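Local coordinates for 5-formyltetrahydrofolate cyclo-ligase family protein (PDB 2JCB) that probably catalyses the ATP- and magnesium-dependent conversion of 5-formyltetrahydrofolate into 5,10-methenyltetrahydrofolate in folate metabolism, at residues A[62-67]-A[144-149]; A[135-140]-A[162-167]; A[78-83]-A[120-125]; A[46-51]-A[127-132]; A[105-108]-A[112-115]. All blocks are in the same frame, centred on the assembly; numbering follows the deposited sequence.

Interaction 1. Residues A[62-67]-A[144-149]. With ADP (adenosine-5'-diphosphate), chain C; PO4 (phosphate ion), chain D.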
# COMPACT_ATOMS: atom_id res chain seq x y z
N GLU A 62 8.76 8.80 3.85
CA GLU A 62 8.81 10.12 3.16
C GLU A 62 7.42 10.72 3.01
O GLU A 62 6.74 10.89 4.02
CB GLU A 62 9.53 10.06 1.79
CG GLU A 62 9.24 8.84 0.90
CD GLU A 62 10.30 7.74 1.03
OE1 GLU A 62 9.98 6.57 0.68
OE2 GLU A 62 11.43 8.04 1.49
N ASN A 63 7.03 11.07 1.79
CA ASN A 63 5.77 11.80 1.60
C ASN A 63 4.58 10.90 1.16
O ASN A 63 3.51 11.41 0.78
CB ASN A 63 5.96 13.00 0.67
CG ASN A 63 6.54 14.26 1.41
OD1 ASN A 63 6.49 14.36 2.63
ND2 ASN A 63 7.02 15.24 0.64
N GLU A 64 4.75 9.57 1.27
CA GLU A 64 3.65 8.65 0.96
C GLU A 64 2.46 8.92 1.86
O GLU A 64 2.62 9.25 3.06
CB GLU A 64 4.07 7.20 1.24
CG GLU A 64 5.12 6.75 0.29
CD GLU A 64 6.01 5.66 0.85
OE1 GLU A 64 5.59 5.01 1.85
OE2 GLU A 64 7.16 5.50 0.31
N VAL A 65 1.23 8.75 1.32
CA VAL A 65 0.06 8.87 2.23
C VAL A 65 0.29 8.23 3.63
O VAL A 65 0.65 7.04 3.75
CB VAL A 65 -1.26 8.28 1.61
CG1 VAL A 65 -2.43 8.35 2.65
CG2 VAL A 65 -1.52 8.93 0.20
N ASN A 66 0.09 9.05 4.64
CA ASN A 66 0.45 8.70 5.99
C ASN A 66 -0.42 7.56 6.57
O ASN A 66 -1.63 7.73 6.71
CB ASN A 66 0.38 9.94 6.86
CG ASN A 66 1.01 9.69 8.24
OD1 ASN A 66 1.59 8.61 8.48
ND2 ASN A 66 0.92 10.68 9.12
N THR A 67 0.17 6.39 6.81
CA THR A 67 -0.55 5.25 7.34
C THR A 67 -0.50 5.12 8.85
O THR A 67 -1.20 4.24 9.43
CB THR A 67 -0.06 3.93 6.72
OG1 THR A 67 1.33 3.73 7.06
CG2 THR A 67 -0.26 3.91 5.14
N ILE A 144 1.70 0.46 -10.50
CA ILE A 144 3.16 0.41 -10.45
C ILE A 144 3.58 0.63 -8.98
O ILE A 144 3.13 1.58 -8.34
CB ILE A 144 3.82 1.53 -11.32
CG1 ILE A 144 3.55 1.33 -12.81
CG2 ILE A 144 5.37 1.49 -11.12
CD1 ILE A 144 3.91 2.53 -13.64
N GLY A 145 4.43 -0.27 -8.48
CA GLY A 145 4.98 -0.12 -7.13
C GLY A 145 6.42 0.40 -7.24
O GLY A 145 6.77 1.16 -8.15
N TYR A 146 7.25 -0.06 -6.31
CA TYR A 146 8.63 0.45 -6.14
C TYR A 146 9.70 -0.33 -6.85
O TYR A 146 10.86 0.09 -6.89
CB TYR A 146 8.96 0.55 -4.62
CG TYR A 146 8.20 1.66 -4.01
CD1 TYR A 146 8.63 2.98 -4.13
CD2 TYR A 146 7.00 1.41 -3.38
CE1 TYR A 146 7.88 4.01 -3.59
CE2 TYR A 146 6.24 2.43 -2.86
CZ TYR A 146 6.69 3.71 -2.97
OH TYR A 146 5.88 4.69 -2.42
N GLY A 147 9.31 -1.44 -7.46
CA GLY A 147 10.21 -2.21 -8.28
C GLY A 147 10.53 -3.61 -7.81
O GLY A 147 11.13 -4.38 -8.57
N GLY A 148 10.17 -3.93 -6.56
CA GLY A 148 10.45 -5.27 -6.00
C GLY A 148 9.51 -6.38 -6.46
O GLY A 148 9.87 -7.56 -6.42
N GLY A 149 8.29 -6.00 -6.85
CA GLY A 149 7.28 -6.94 -7.27
C GLY A 149 6.74 -7.76 -6.11
O GLY A 149 6.24 -8.85 -6.30
PB ADP C . 6.41 -3.29 -9.19
O1B ADP C . 6.95 -3.23 -7.77
O2B ADP C . 6.19 -1.93 -9.74
O3B ADP C . 5.24 -4.26 -9.20
PA ADP C . 7.53 -4.92 -11.34
O1A ADP C . 6.12 -5.11 -11.86
O2A ADP C . 8.51 -4.51 -12.32
O3A ADP C . 7.59 -3.93 -10.06
O5' ADP C . 8.04 -6.36 -10.80
C5' ADP C . 9.44 -6.42 -10.45
C4' ADP C . 10.01 -7.79 -10.71
O4' ADP C . 9.19 -8.74 -10.05
C3' ADP C . 9.96 -8.08 -12.21
O3' ADP C . 11.27 -8.39 -12.61
C2' ADP C . 9.02 -9.27 -12.33
O2' ADP C . 9.56 -10.27 -13.15
C1' ADP C . 8.91 -9.82 -10.92
N9 ADP C . 7.59 -10.44 -10.62
C8 ADP C . 6.45 -9.78 -10.35
N7 ADP C . 5.45 -10.64 -10.07
C5 ADP C . 5.92 -11.89 -10.15
C6 ADP C . 5.38 -13.26 -9.94
N6 ADP C . 4.09 -13.45 -9.61
N1 ADP C . 6.22 -14.29 -10.05
C2 ADP C . 7.51 -14.12 -10.39
N3 ADP C . 8.07 -12.90 -10.57
C4 ADP C . 7.35 -11.76 -10.46
P PO4 D . 6.01 -3.66 -4.35
O1 PO4 D . 4.92 -4.50 -4.56
O2 PO4 D . 6.28 -2.64 -5.43
O3 PO4 D . 5.82 -2.84 -3.04
O4 PO4 D . 7.33 -4.43 -4.28
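Oxygen O1B of the ADP beta-phosphate is gripped by two backbone N-H groups, Gly147 N at 3.0 Å and Gly149 N at 3.2 Å, both on the glycine-rich loop whose Tyr146 reaches out to Glu64. This nucleotide-binding loop runs from strand 143-144 to the start of helix 150-154, and Gly149 is the N-cap of that helix. A neighbouring oxygen takes the shortest bond, Gly145 N to ADP O2B at 2.7 Å. Tyr146 N instead turns to the separate phosphate ion, probably a guest from the crystallisation liquor, and donates a hydrogen bond to its O2 at 2.9 Å. Consecutive amides therefore serve two anions; the positive phi of Gly147 (116°) and Gly149 (71°) is a backbone shape that favours glycine. Arg10, Lys13 and Arg17 add hydrogen bonds to the ADP, while Asp152 and Asp181 belong to the magnesium site.

The loop 62-67 meets this pocket wall at one place. Glu64 and Tyr146 extend toward each other from opposite directions, with the carboxylate and ring planes 47° apart. Glu64 presents OE2, while its OE1 accepts a hydrogen bond from Met61 N. The contact is small, 70 Å² in all, and lies at the surface. Its nearest approach is Glu64 OE2 to Tyr146 OH, 3.1 Å, with Glu64 CG also 3.5 Å from that hydroxyl oxygen.

Interaction 2. Residues A[135-140]-A[162-167]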
# COMPACT_ATOMS: atom_id res chain seq x y z
N VAL A 135 3.08 3.32 -6.18
CA VAL A 135 3.56 4.57 -6.77
C VAL A 135 2.50 5.17 -7.71
O VAL A 135 2.14 6.34 -7.59
CB VAL A 135 4.97 4.46 -7.44
CG1 VAL A 135 5.37 5.76 -8.03
CG2 VAL A 135 5.98 4.03 -6.40
N ALA A 136 2.09 4.42 -8.73
CA ALA A 136 1.15 5.02 -9.71
C ALA A 136 0.03 4.06 -10.01
O ALA A 136 0.20 2.83 -9.88
CB ALA A 136 1.87 5.35 -10.96
N TYR A 137 -1.13 4.59 -10.40
CA TYR A 137 -2.29 3.74 -10.65
C TYR A 137 -3.07 4.24 -11.84
O TYR A 137 -2.98 5.42 -12.19
CB TYR A 137 -3.22 3.75 -9.44
CG TYR A 137 -2.60 3.39 -8.07
CD1 TYR A 137 -2.64 2.09 -7.59
CD2 TYR A 137 -1.98 4.38 -7.31
CE1 TYR A 137 -2.03 1.79 -6.34
CE2 TYR A 137 -1.39 4.11 -6.08
CZ TYR A 137 -1.44 2.82 -5.60
OH TYR A 137 -0.83 2.57 -4.38
N THR A 138 -3.88 3.35 -12.42
CA THR A 138 -4.88 3.80 -13.41
C THR A 138 -6.29 3.61 -12.84
O THR A 138 -6.47 2.96 -11.79
CB THR A 138 -4.78 3.05 -14.73
OG1 THR A 138 -5.22 1.70 -14.53
CG2 THR A 138 -3.35 3.10 -15.21
N GLU A 139 -7.27 4.17 -13.56
CA GLU A 139 -8.71 4.06 -13.25
C GLU A 139 -9.12 2.60 -13.17
O GLU A 139 -10.05 2.25 -12.43
CB GLU A 139 -9.57 4.75 -14.34
CG GLU A 139 -9.39 4.21 -15.78
CD GLU A 139 -10.50 4.57 -16.81
OE1 GLU A 139 -11.29 5.52 -16.59
OE2 GLU A 139 -10.55 3.89 -17.88
N ARG A 140 -8.38 1.77 -13.90
CA ARG A 140 -8.59 0.34 -13.98
C ARG A 140 -8.01 -0.50 -12.81
O ARG A 140 -8.07 -1.74 -12.86
CB ARG A 140 -8.01 -0.15 -15.30
CG ARG A 140 -8.81 0.34 -16.53
CD ARG A 140 -8.10 0.07 -17.82
NE ARG A 140 -6.85 0.82 -17.94
CZ ARG A 140 -6.75 2.12 -18.24
NH1 ARG A 140 -5.56 2.68 -18.33
NH2 ARG A 140 -7.84 2.86 -18.43
N THR A 162 -8.95 -5.69 -1.46
CA THR A 162 -7.79 -4.82 -1.61
C THR A 162 -8.21 -3.38 -1.86
O THR A 162 -9.22 -3.12 -2.54
CB THR A 162 -6.86 -5.22 -2.78
OG1 THR A 162 -7.56 -5.24 -4.03
CG2 THR A 162 -6.27 -6.59 -2.52
N LEU A 163 -7.43 -2.45 -1.34
CA LEU A 163 -7.60 -1.06 -1.75
C LEU A 163 -6.28 -0.38 -1.60
O LEU A 163 -5.45 -0.79 -0.83
CB LEU A 163 -8.71 -0.32 -0.96
CG LEU A 163 -8.57 0.05 0.49
CD1 LEU A 163 -7.67 1.38 0.68
CD2 LEU A 163 -9.98 0.21 1.10
N SER A 164 -6.12 0.69 -2.37
CA SER A 164 -4.94 1.54 -2.29
C SER A 164 -5.36 2.94 -1.99
O SER A 164 -6.47 3.36 -2.34
CB SER A 164 -4.12 1.48 -3.57
OG SER A 164 -3.54 0.20 -3.79
N LEU A 165 -4.49 3.64 -1.25
CA LEU A 165 -4.63 5.06 -0.94
C LEU A 165 -3.65 5.84 -1.82
O LEU A 165 -2.48 5.45 -1.90
CB LEU A 165 -4.32 5.27 0.55
CG LEU A 165 -5.08 4.35 1.51
CD1 LEU A 165 -4.68 4.47 3.02
CD2 LEU A 165 -6.59 4.61 1.36
N ALA A 166 -4.08 6.94 -2.47
CA ALA A 166 -3.25 7.65 -3.40
C ALA A 166 -3.62 9.11 -3.47
O ALA A 166 -4.79 9.45 -3.41
CB ALA A 166 -3.32 7.01 -4.76
N TYR A 167 -2.62 9.97 -3.63
CA TYR A 167 -2.90 11.34 -3.99
C TYR A 167 -3.36 11.28 -5.46
O TYR A 167 -2.94 10.40 -6.25
CB TYR A 167 -1.62 12.17 -3.93
CG TYR A 167 -0.94 12.11 -2.61
CD1 TYR A 167 -1.49 12.75 -1.50
CD2 TYR A 167 0.33 11.49 -2.46
CE1 TYR A 167 -0.85 12.73 -0.28
CE2 TYR A 167 1.00 11.48 -1.22
CZ TYR A 167 0.38 12.11 -0.13
OH TYR A 167 0.92 12.16 1.16
O HOH W 1 -0.24 4.80 -2.93
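The Tyr137 ring lies obliquely across Ser164 of strand 161-165 in the central Rossmann-like sheet and Ala166 just past its end, both with CB directed at it. The phenol comes from strand 136-137 of a small antiparallel pair with 143-144, where Val135 and Ala136 both face Ile144 in a classic beta bulge. With CG turned anti to the carbonyl carbon (chi1 -54°), the ring is carried from that pair onto the larger sheet. Its two CE atoms have different neighbours. CE1 approaches the serine, 3.4 Å from Ser164 OG and 3.5 Å from Ser164 CB, as a packing contact, for the serine hydroxyl is hydrogen-bonded to Val132 O. CE2 takes the methyl group, 3.7 Å from Ala166 CB. Between these two neighbours Leu165 turns its side chain to the other side of the sheet, where it touches Ile188. Ile187 also packs on Tyr137, adding a residue of strand 186-189 to this buried site.

The phenol oxygen reaches the backbone through a water lying at the ring edge, in its plane. That water sits 2.7 Å from Tyr137 OH and 2.5 Å from Leu165 O, to which it can donate, a distance short enough to be treated with caution.

Interaction 3. Residues A[78-83]-A[120-125]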
# COMPACT_ATOMS: atom_id res chain seq x y z
N GLY A 78 -10.51 -1.81 17.72
CA GLY A 78 -10.39 -3.22 18.05
C GLY A 78 -10.03 -4.10 16.86
O GLY A 78 -10.20 -5.34 16.96
N LYS A 79 -9.53 -3.52 15.76
CA LYS A 79 -9.18 -4.34 14.63
C LYS A 79 -7.77 -4.86 14.86
O LYS A 79 -6.98 -4.17 15.51
CB LYS A 79 -9.18 -3.51 13.33
CG LYS A 79 -10.53 -2.83 13.09
CD LYS A 79 -10.43 -2.16 11.71
CE LYS A 79 -11.67 -1.34 11.40
NZ LYS A 79 -12.89 -2.18 11.36
N ARG A 80 -7.45 -6.03 14.30
CA ARG A 80 -6.11 -6.59 14.38
C ARG A 80 -5.36 -5.98 13.22
O ARG A 80 -5.91 -5.87 12.13
CB ARG A 80 -6.17 -8.11 14.22
CG ARG A 80 -4.84 -8.78 14.13
CD ARG A 80 -4.97 -10.26 14.37
NE ARG A 80 -5.73 -10.90 13.31
CZ ARG A 80 -5.83 -12.22 13.16
NH1 ARG A 80 -5.21 -13.02 14.01
NH2 ARG A 80 -6.53 -12.73 12.14
N VAL A 81 -4.13 -5.55 13.49
CA VAL A 81 -3.31 -4.89 12.47
C VAL A 81 -2.10 -5.78 12.16
O VAL A 81 -1.41 -6.23 13.07
CB VAL A 81 -2.79 -3.51 12.97
CG1 VAL A 81 -1.80 -2.96 12.01
CG2 VAL A 81 -3.92 -2.49 13.08
N VAL A 82 -1.91 -6.03 10.87
CA VAL A 82 -0.73 -6.81 10.36
C VAL A 82 0.08 -6.00 9.36
O VAL A 82 -0.46 -5.36 8.44
CB VAL A 82 -1.07 -8.25 9.86
CG1 VAL A 82 -1.77 -9.04 10.94
CG2 VAL A 82 -1.91 -8.22 8.59
N VAL A 83 1.42 -6.06 9.50
CA VAL A 83 2.35 -5.31 8.64
C VAL A 83 3.42 -6.29 8.08
O VAL A 83 3.71 -7.30 8.74
CB VAL A 83 3.03 -4.20 9.48
CG1 VAL A 83 1.99 -3.14 9.87
CG2 VAL A 83 3.61 -4.80 10.81
N GLU A 120 3.51 -12.24 15.53
CA GLU A 120 3.00 -13.54 15.06
C GLU A 120 2.56 -13.38 13.63
O GLU A 120 1.79 -12.47 13.34
CB GLU A 120 1.85 -14.02 15.93
CG GLU A 120 2.30 -14.67 17.21
CD GLU A 120 1.17 -14.93 18.20
OE1 GLU A 120 1.36 -15.77 19.10
OE2 GLU A 120 0.10 -14.29 18.08
N GLU A 121 3.03 -14.28 12.76
CA GLU A 121 2.57 -14.31 11.38
C GLU A 121 1.08 -14.60 11.32
O GLU A 121 0.59 -15.50 12.05
CB GLU A 121 3.25 -15.43 10.61
CG GLU A 121 3.12 -15.24 9.12
CD GLU A 121 3.96 -16.23 8.38
OE1 GLU A 121 3.57 -17.44 8.36
OE2 GLU A 121 5.02 -15.81 7.87
N VAL A 122 0.39 -13.90 10.42
CA VAL A 122 -1.04 -14.12 10.17
C VAL A 122 -1.22 -14.57 8.71
O VAL A 122 -0.71 -13.94 7.78
CB VAL A 122 -1.88 -12.85 10.50
CG1 VAL A 122 -3.36 -13.07 10.20
CG2 VAL A 122 -1.75 -12.50 11.96
N ASN A 123 -1.91 -15.70 8.54
CA ASN A 123 -2.20 -16.30 7.22
C ASN A 123 -3.04 -15.36 6.37
O ASN A 123 -3.91 -14.69 6.91
CB ASN A 123 -2.98 -17.62 7.45
CG ASN A 123 -3.01 -18.52 6.22
OD1 ASN A 123 -3.59 -18.19 5.18
ND2 ASN A 123 -2.43 -19.71 6.36
N ALA A 124 -2.76 -15.31 5.06
CA ALA A 124 -3.52 -14.49 4.11
C ALA A 124 -5.05 -14.70 4.18
O ALA A 124 -5.82 -13.75 4.02
CB ALA A 124 -3.03 -14.72 2.70
N ASP A 125 -5.49 -15.93 4.44
CA ASP A 125 -6.93 -16.20 4.50
C ASP A 125 -7.58 -15.65 5.78
O ASP A 125 -8.79 -15.75 5.97
CB ASP A 125 -7.20 -17.71 4.29
CG ASP A 125 -6.72 -18.57 5.45
OD1 ASP A 125 -6.62 -18.04 6.59
OD2 ASP A 125 -6.48 -19.79 5.23
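One face of the Arg80 guanidinium carries a methyl group of Val122: CG1 stands 3.7 Å above the plane, offset toward the rim, and is nearest to the NH2 corner. Arg80 projects from strand 80-87 of the mixed central sheet, and Val122 from the chain just past the short strand 120-121 at one border of that sheet. Around the flat group, NE is hydrogen-bonded to Thr54 OG1, and NH2 forms a salt bridge with Glu126; these two partners would fix its rotation.

The two branches of Val122 share the contact. A chi1 of 179° sets CG1 anti to the backbone N, toward the arginine, while CG2 meets Val82 CG1 at 3.6 Å. The two valines cross at about a right angle, and Ile127 packs on both, extending the apolar patch. Past Val122 the chain bends in an Asx turn: Asn123 OD1 accepts from Asp125 N at 3.0 Å, an almost straight bond (173° at the hydrogen) in the carbonyl plane, on a lone pair.

Interaction 4. Residues A[46-51]-A[127-132]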
# COMPACT_ATOMS: atom_id res chain seq x y z
N GLN A 46 -15.54 3.73 4.33
CA GLN A 46 -15.71 2.62 3.39
C GLN A 46 -16.26 1.40 4.12
O GLN A 46 -15.86 1.08 5.29
CB GLN A 46 -14.40 2.27 2.60
CG GLN A 46 -13.78 3.48 1.79
CD GLN A 46 -14.78 4.13 0.89
OE1 GLN A 46 -15.39 3.48 0.05
NE2 GLN A 46 -15.00 5.43 1.08
N LYS A 47 -17.22 0.75 3.47
CA LYS A 47 -17.81 -0.49 4.03
C LYS A 47 -16.72 -1.52 4.40
O LYS A 47 -16.81 -2.14 5.45
CB LYS A 47 -18.80 -1.06 3.03
CG LYS A 47 -19.39 -2.42 3.40
CD LYS A 47 -20.36 -2.81 2.26
CE LYS A 47 -20.74 -4.29 2.32
NZ LYS A 47 -21.82 -4.42 3.29
N GLU A 48 -15.73 -1.71 3.54
CA GLU A 48 -14.72 -2.72 3.78
C GLU A 48 -13.79 -2.38 4.95
O GLU A 48 -13.28 -3.30 5.57
CB GLU A 48 -13.92 -3.05 2.53
CG GLU A 48 -13.18 -1.90 1.96
CD GLU A 48 -13.95 -1.19 0.86
OE1 GLU A 48 -15.16 -0.92 1.02
OE2 GLU A 48 -13.31 -0.90 -0.16
N TRP A 49 -13.64 -1.10 5.28
CA TRP A 49 -12.96 -0.70 6.54
C TRP A 49 -13.79 -1.08 7.74
O TRP A 49 -13.34 -1.78 8.65
CB TRP A 49 -12.68 0.82 6.55
CG TRP A 49 -12.17 1.30 7.90
CD1 TRP A 49 -12.90 1.75 8.94
CD2 TRP A 49 -10.80 1.28 8.34
NE1 TRP A 49 -12.08 2.06 10.01
CE2 TRP A 49 -10.78 1.79 9.66
CE3 TRP A 49 -9.59 0.91 7.73
CZ2 TRP A 49 -9.57 1.92 10.41
CZ3 TRP A 49 -8.39 1.04 8.46
CH2 TRP A 49 -8.41 1.52 9.79
N ALA A 50 -15.05 -0.62 7.73
CA ALA A 50 -15.92 -0.83 8.84
C ALA A 50 -16.02 -2.32 9.16
O ALA A 50 -16.01 -2.70 10.33
CB ALA A 50 -17.29 -0.24 8.53
N GLU A 51 -16.10 -3.15 8.12
CA GLU A 51 -16.34 -4.58 8.30
C GLU A 51 -15.10 -5.45 8.60
O GLU A 51 -15.26 -6.59 9.14
CB GLU A 51 -17.09 -5.15 7.10
CG GLU A 51 -18.53 -4.67 7.04
CD GLU A 51 -19.28 -5.22 5.85
OE1 GLU A 51 -18.65 -5.85 4.97
OE2 GLU A 51 -20.52 -5.03 5.79
N ILE A 127 -6.81 -12.34 6.76
CA ILE A 127 -6.67 -10.91 6.62
C ILE A 127 -7.85 -10.44 5.76
O ILE A 127 -8.00 -10.90 4.64
CB ILE A 127 -5.30 -10.52 5.98
CG1 ILE A 127 -4.10 -11.05 6.82
CG2 ILE A 127 -5.24 -8.99 5.70
CD1 ILE A 127 -2.71 -10.95 6.14
N ASP A 128 -8.70 -9.59 6.30
CA ASP A 128 -9.96 -9.19 5.64
C ASP A 128 -9.75 -8.15 4.54
O ASP A 128 -10.37 -8.24 3.44
CB ASP A 128 -10.98 -8.73 6.68
CG ASP A 128 -11.29 -9.79 7.68
OD1 ASP A 128 -11.54 -10.97 7.28
OD2 ASP A 128 -11.30 -9.47 8.88
N LEU A 129 -8.82 -7.23 4.80
CA LEU A 129 -8.53 -6.14 3.89
C LEU A 129 -7.04 -5.90 3.84
O LEU A 129 -6.38 -5.81 4.89
CB LEU A 129 -9.24 -4.90 4.45
CG LEU A 129 -9.00 -3.57 3.70
CD1 LEU A 129 -9.59 -3.67 2.26
CD2 LEU A 129 -9.56 -2.37 4.52
N GLN A 130 -6.51 -5.78 2.63
CA GLN A 130 -5.12 -5.35 2.42
C GLN A 130 -5.12 -3.97 1.82
O GLN A 130 -5.69 -3.78 0.76
CB GLN A 130 -4.41 -6.31 1.48
CG GLN A 130 -4.04 -7.62 2.24
CD GLN A 130 -2.73 -7.45 3.11
OE1 GLN A 130 -2.26 -6.36 3.32
NE2 GLN A 130 -2.18 -8.58 3.58
N ILE A 131 -4.47 -3.05 2.54
CA ILE A 131 -4.29 -1.68 2.08
C ILE A 131 -2.94 -1.75 1.32
O ILE A 131 -1.87 -1.84 1.98
CB ILE A 131 -4.36 -0.71 3.25
CG1 ILE A 131 -5.82 -0.77 3.82
CG2 ILE A 131 -3.99 0.67 2.76
CD1 ILE A 131 -6.04 0.05 5.09
N VAL A 132 -2.94 -1.61 -0.02
CA VAL A 132 -1.78 -1.98 -0.81
C VAL A 132 -1.04 -0.69 -1.15
O VAL A 132 -1.66 0.22 -1.59
CB VAL A 132 -2.24 -2.75 -2.07
CG1 VAL A 132 -1.07 -2.91 -3.11
CG2 VAL A 132 -2.91 -4.10 -1.67
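Glu48 and Trp49 are the residues of helix 47-51 that touch Leu129 and Ile131 of strand 129-131. Gln46 is the N-cap, and its carbonyl O receives Ala50 N at 3.1 Å, closing the first turn. Lys47 stays on the outer side, where its NZ forms a salt bridge with Glu51 OE2 at 2.9 Å, on the syn side of the carboxylate but 33° out of its plane.

Glu48 follows, its CG between the backbone N and carbonyl carbon (chi1 61°), the crowded position. This brings CG to 4.0 Å from Leu129 CD1, and a bend at chi2 carries the carboxylate on to a salt bridge with Lys186. The aliphatic part of Glu48 thus packs while its charged end is paired. Glu48 O is also 4.0 Å from Leu129 CD2.

Trp49 CA lies 4.3 Å from Leu129 CD2 and its CB starts away from the strand, yet the long indole returns: CZ3 comes 4.2 Å from Ile131 CD1, which lies at the ring edge, near its plane. Its NE1 donates to Glu77 OE1, and Lys79 makes a cation-pi contact with the indole.

The short helix and strand axes approach to 9.7 Å at 119°, so the helix runs steeply across the strand. No hydrogen bond joins the segments; they meet by apolar packing of a helix against the parallel part of an alpha/beta sheet of Rossmann-like type.

Interaction 5. Residues A[105-108]-A[112-115]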
# COMPACT_ATOMS: atom_id res chain seq x y z
N GLU A 105 11.11 -2.77 14.18
CA GLU A 105 12.53 -2.39 14.16
C GLU A 105 12.88 -1.76 12.81
O GLU A 105 12.16 -1.93 11.84
CB GLU A 105 13.42 -3.59 14.42
CG GLU A 105 13.18 -4.75 13.46
CD GLU A 105 14.04 -5.96 13.74
OE1 GLU A 105 14.98 -5.86 14.58
OE2 GLU A 105 13.78 -6.99 13.10
N THR A 106 13.99 -1.04 12.76
CA THR A 106 14.44 -0.46 11.51
C THR A 106 15.42 -1.44 10.88
O THR A 106 16.50 -1.70 11.44
CB THR A 106 15.12 0.92 11.68
OG1 THR A 106 14.42 1.70 12.68
CG2 THR A 106 15.11 1.69 10.33
N VAL A 107 15.02 -1.97 9.73
CA VAL A 107 15.81 -2.94 8.98
C VAL A 107 16.64 -2.27 7.88
O VAL A 107 17.23 -2.95 7.04
CB VAL A 107 14.92 -4.05 8.37
CG1 VAL A 107 14.42 -5.03 9.45
CG2 VAL A 107 13.77 -3.44 7.57
N TYR A 108 16.64 -0.93 7.87
CA TYR A 108 17.65 -0.10 7.17
C TYR A 108 17.18 1.32 6.84
O TYR A 108 16.14 1.50 6.18
CB TYR A 108 18.31 -0.80 5.96
CG TYR A 108 17.59 -0.80 4.60
CD1 TYR A 108 17.54 0.35 3.80
CD2 TYR A 108 17.05 -1.99 4.08
CE1 TYR A 108 16.91 0.34 2.54
CE2 TYR A 108 16.43 -2.01 2.81
CZ TYR A 108 16.37 -0.84 2.04
OH TYR A 108 15.77 -0.84 0.79
N ARG A 112 10.84 0.23 8.27
CA ARG A 112 10.43 -0.39 9.54
C ARG A 112 9.69 -1.68 9.31
O ARG A 112 8.79 -1.73 8.47
CB ARG A 112 9.57 0.59 10.37
CG ARG A 112 10.25 1.93 10.48
CD ARG A 112 9.94 2.72 11.72
NE ARG A 112 9.94 1.99 13.00
CZ ARG A 112 11.01 1.73 13.75
NH1 ARG A 112 12.22 2.10 13.36
NH2 ARG A 112 10.87 1.10 14.90
N GLU A 113 10.05 -2.72 10.08
CA GLU A 113 9.41 -4.04 9.96
C GLU A 113 9.13 -4.70 11.31
O GLU A 113 9.83 -4.42 12.26
CB GLU A 113 10.26 -4.98 9.10
CG GLU A 113 10.31 -4.56 7.62
CD GLU A 113 11.02 -5.57 6.74
OE1 GLU A 113 12.03 -6.16 7.21
OE2 GLU A 113 10.57 -5.75 5.59
N PRO A 114 8.13 -5.61 11.37
CA PRO A 114 7.80 -6.30 12.63
C PRO A 114 8.99 -7.18 13.03
O PRO A 114 9.60 -7.81 12.17
CB PRO A 114 6.61 -7.20 12.24
CG PRO A 114 6.67 -7.32 10.74
CD PRO A 114 7.28 -6.07 10.25
N ILE A 115 9.28 -7.22 14.33
CA ILE A 115 10.38 -8.02 14.84
C ILE A 115 9.87 -9.47 14.92
O ILE A 115 8.93 -9.75 15.67
CB ILE A 115 10.81 -7.53 16.26
CG1 ILE A 115 11.21 -6.05 16.23
CG2 ILE A 115 11.90 -8.44 16.82
CD1 ILE A 115 11.26 -5.37 17.59
O HOH W 2 12.08 -7.13 11.26
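Glu105 and Glu113 form the tight part of this contact, an antiparallel hydrogen-bonded pair joined by two nearly straight backbone bonds. Glu105 N reaches Glu113 O at 2.8 Å, with 168° at the hydrogen, and Glu113 N returns to Glu105 O at 2.9 Å. The same carbonyl, Glu105 O, also receives a CA-H contact from Arg112 CA at 3.3 Å. Where the chain turns a corner at Val107, that side chain crosses Glu113 at about a right angle, its CG2 only 3.2 Å from Glu113 OE1. The far end of Glu113 is anchored by its OE2, which accepts from Cys86 N in strand 80-87, tying the small sheet to the large one.

Toward Ile115 the contact is partly exposed but still close. The Glu105 chain stretches over Ile115, CG lying 3.6 Å from Ile115 CG1, and a water closes the end by donating to Glu105 OE2 at 2.5 Å and to Pro114 O at 2.7 Å.

The opposite face, bearing Thr106 and Arg112, is the more solvent-exposed side. There the Arg112 chain bends at chi3 and folds back, laying one guanidinium face against the Glu105 backbone, with Glu105 C 3.7 Å above the plane and offset toward the rim. The modelled approach of Thr106 to this group is implausibly close and remains doubtful. Strands 104-108 and 111-114, with a short connection between them, make up a two-stranded beta hairpin.

Overall arrangement
Interaction 1 holds the nucleotide loop, and interaction 2 is its nearest neighbour, with centres about 11 Å apart: Ile144 O meets Val135 N at 2.8 Å, and Asn63 O meets Tyr167 OH at 2.7 Å. The Tyr137 side chain is about 10 Å from both ADP and magnesium, so this residue does not contact either of them. Further contacts join the remaining interactions. Leu163 O to Val132 N, 2.8 Å, couples interactions 2 and 4 between neighbouring strands of the central sheet, and Lys79 NZ to Trp49 O, 2.8 Å, couples 4 with 3. Interaction 5 touches interaction 3 through Val83 O and Pro114 CG, 3.6 Å, and its centre is about 25 Å from that of interaction 2.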